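Local coordinates for protein zebrafish RNase5 (PDB 3LJE) that probably cleaves RNA as a member of the pancreatic ribonuclease family, in a fish branch related to the angiogenins, at residues T50-T55 against R105-G110. Numbering follows the deposited sequence.
With SO4 (sulfate ion), chain D.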
loop_
_atom_site.group_PDB
_atom_site.type_symbol
_atom_site.label_atom_id
_atom_site.label_comp_id
_atom_site.label_asym_id
_atom_site.label_seq_id
_atom_site.Cartn_x
_atom_site.Cartn_y
_atom_site.Cartn_z
ATOM N N THR A 50 -1.191 0.906 4.620
ATOM C CA THR A 50 -2.102 1.772 3.943
ATOM C C THR A 50 -2.574 1.246 2.588
ATOM O O THR A 50 -1.780 0.836 1.727
ATOM C CB THR A 50 -1.331 3.165 3.717
ATOM O OG1 THR A 50 -0.985 3.614 5.008
ATOM C CG2 THR A 50 -2.229 4.213 2.869
ATOM N N PHE A 51 -3.876 1.444 2.333
ATOM C CA PHE A 51 -4.462 1.159 1.033
ATOM C C PHE A 51 -4.773 2.482 0.302
ATOM O O PHE A 51 -5.484 3.341 0.841
ATOM C CB PHE A 51 -5.805 0.396 1.224
ATOM C CG PHE A 51 -5.579 -0.958 1.843
ATOM C CD1 PHE A 51 -5.214 -2.049 0.986
ATOM C CD2 PHE A 51 -5.691 -1.142 3.243
ATOM C CE1 PHE A 51 -4.961 -3.348 1.583
ATOM C CE2 PHE A 51 -5.469 -2.426 3.801
ATOM C CZ PHE A 51 -5.106 -3.503 2.975
ATOM N N ILE A 52 -4.218 2.627 -0.879
ATOM C CA ILE A 52 -4.443 3.831 -1.665
ATOM C C ILE A 52 -5.780 3.550 -2.397
ATOM O O ILE A 52 -5.942 2.529 -3.129
ATOM C CB ILE A 52 -3.357 4.004 -2.724
ATOM C CG1 ILE A 52 -1.954 4.097 -2.008
ATOM C CG2 ILE A 52 -3.694 5.296 -3.623
ATOM C CD1 ILE A 52 -0.795 3.836 -3.110
ATOM N N GLN A 53 -6.717 4.504 -2.272
ATOM C CA GLN A 53 -8.057 4.341 -2.950
ATOM C C GLN A 53 -8.050 4.800 -4.354
ATOM O O GLN A 53 -8.641 5.811 -4.703
ATOM C CB GLN A 53 -9.129 5.069 -2.082
ATOM C CG GLN A 53 -9.300 4.397 -0.741
ATOM C CD GLN A 53 -10.198 5.292 0.125
ATOM O OE1 GLN A 53 -9.776 6.462 0.390
ATOM N NE2 GLN A 53 -11.401 4.766 0.623
ATOM N N ALA A 54 -7.350 4.072 -5.201
ATOM C CA ALA A 54 -7.277 4.468 -6.593
ATOM C C ALA A 54 -6.984 3.278 -7.449
ATOM O O ALA A 54 -6.735 2.199 -6.938
ATOM C CB ALA A 54 -6.210 5.534 -6.788
ATOM N N THR A 55 -7.027 3.458 -8.778
ATOM C CA THR A 55 -6.728 2.359 -9.697
ATOM C C THR A 55 -5.238 2.164 -9.818
ATOM O O THR A 55 -4.435 3.087 -9.604
ATOM C CB THR A 55 -7.223 2.618 -11.147
ATOM O OG1 THR A 55 -6.499 3.757 -11.676
ATOM C CG2 THR A 55 -8.721 2.948 -11.191
ATOM N N ARG A 105 -3.284 12.428 1.476
ATOM C CA ARG A 105 -1.919 12.778 1.596
ATOM C C ARG A 105 -1.170 12.549 0.330
ATOM O O ARG A 105 -1.578 11.815 -0.553
ATOM C CB ARG A 105 -1.306 11.926 2.727
ATOM C CG ARG A 105 -1.380 10.457 2.521
ATOM C CD ARG A 105 -0.758 9.666 3.749
ATOM N NE ARG A 105 0.696 9.977 3.827
ATOM C CZ ARG A 105 1.724 9.156 3.521
ATOM N NH1 ARG A 105 1.486 7.905 3.123
ATOM N NH2 ARG A 105 3.002 9.575 3.641
ATOM N N TYR A 106 -0.001 13.212 0.232
ATOM C CA TYR A 106 0.881 13.011 -0.879
ATOM C C TYR A 106 1.523 11.622 -0.632
ATOM O O TYR A 106 2.170 11.441 0.415
ATOM C CB TYR A 106 1.994 14.127 -0.896
ATOM C CG TYR A 106 1.357 15.442 -1.353
ATOM C CD1 TYR A 106 1.288 15.762 -2.646
ATOM C CD2 TYR A 106 0.759 16.312 -0.394
ATOM C CE1 TYR A 106 0.639 16.933 -3.096
ATOM C CE2 TYR A 106 0.098 17.519 -0.807
ATOM C CZ TYR A 106 0.062 17.806 -2.162
ATOM O OH TYR A 106 -0.467 19.002 -2.588
ATOM N N ILE A 107 1.421 10.704 -1.572
ATOM C CA ILE A 107 1.933 9.389 -1.356
ATOM C C ILE A 107 3.352 9.336 -1.956
ATOM O O ILE A 107 3.611 9.957 -2.987
ATOM C CB ILE A 107 1.029 8.317 -1.978
ATOM C CG1 ILE A 107 0.797 8.579 -3.506
ATOM C CG2 ILE A 107 -0.322 8.293 -1.196
ATOM C CD1 ILE A 107 0.096 7.442 -4.264
ATOM N N VAL A 108 4.184 8.517 -1.309
ATOM C CA VAL A 108 5.583 8.355 -1.712
ATOM C C VAL A 108 5.778 6.870 -2.010
ATOM O O VAL A 108 5.539 6.047 -1.130
ATOM C CB VAL A 108 6.471 8.782 -0.556
ATOM C CG1 VAL A 108 7.970 8.557 -1.009
ATOM C CG2 VAL A 108 6.189 10.317 -0.256
ATOM N N LEU A 109 6.242 6.591 -3.215
ATOM C CA LEU A 109 6.432 5.222 -3.696
ATOM C C LEU A 109 7.854 4.906 -4.115
ATOM O O LEU A 109 8.576 5.827 -4.530
ATOM C CB LEU A 109 5.601 5.043 -4.950
ATOM C CG LEU A 109 4.077 5.410 -4.874
ATOM C CD1 LEU A 109 3.387 5.088 -6.277
ATOM C CD2 LEU A 109 3.430 4.730 -3.648
ATOM N N GLY A 110 8.241 3.643 -3.982
ATOM C CA GLY A 110 9.487 3.149 -4.591
ATOM C C GLY A 110 8.984 2.705 -5.941
ATOM O O GLY A 110 7.837 2.155 -6.083
HETATM S S SO4 D . -8.611 6.039 -13.540
HETATM O O1 SO4 D . -8.432 6.880 -12.333
HETATM O O2 SO4 D . -8.624 6.943 -14.738
HETATM O O3 SO4 D . -7.537 4.996 -13.715
HETATM O O4 SO4 D . -9.935 5.430 -13.279
#
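Ile52 sets CG2 anti to its backbone N and CG1 anti to the carbonyl carbon (chi1 -59°), and with a nearly extended second torsion the chain carries CD1 straight out to Ile107. Ile107 answers from the other side: its CG1 stands between backbone N and carbonyl carbon (chi1 55°), and the extended remainder carries CD1 to meet the Ile52 methyl. The two branches meet tip to tip, Ile52 CD1 lying 3.9 Å from Ile107 CD1. More loosely, Leu109 brings CD2 to within 4.4 Å of that same Ile52 methyl, so one CD1 serves both partners. No hydrogen bond joins the segments, and the CA atoms of Ile52 and Ile107 remain 8.5 Å apart; side chains alone bridge the two segments, which do not pair with each other, an example of hydrophobic core packing in the pancreatic ribonuclease fold. Beyond strand 48-52 the chain turns through an inverse gamma turn centred on Gln53 and reaches Thr55, the N-cap of helix 56-60. Thr55 OG1 caps Arg58 N and also donates to O3 of a sulfate ion, probably from the crystallisation liquor, at 2.6 Å. Tyr119 of strand 115-119 packs against Ile52, Ile107 and Leu109 alike, while the Ile52 side chain also rests on Phe80 of strand 80-89, the strand that pairs with both 48-52 and 97-112.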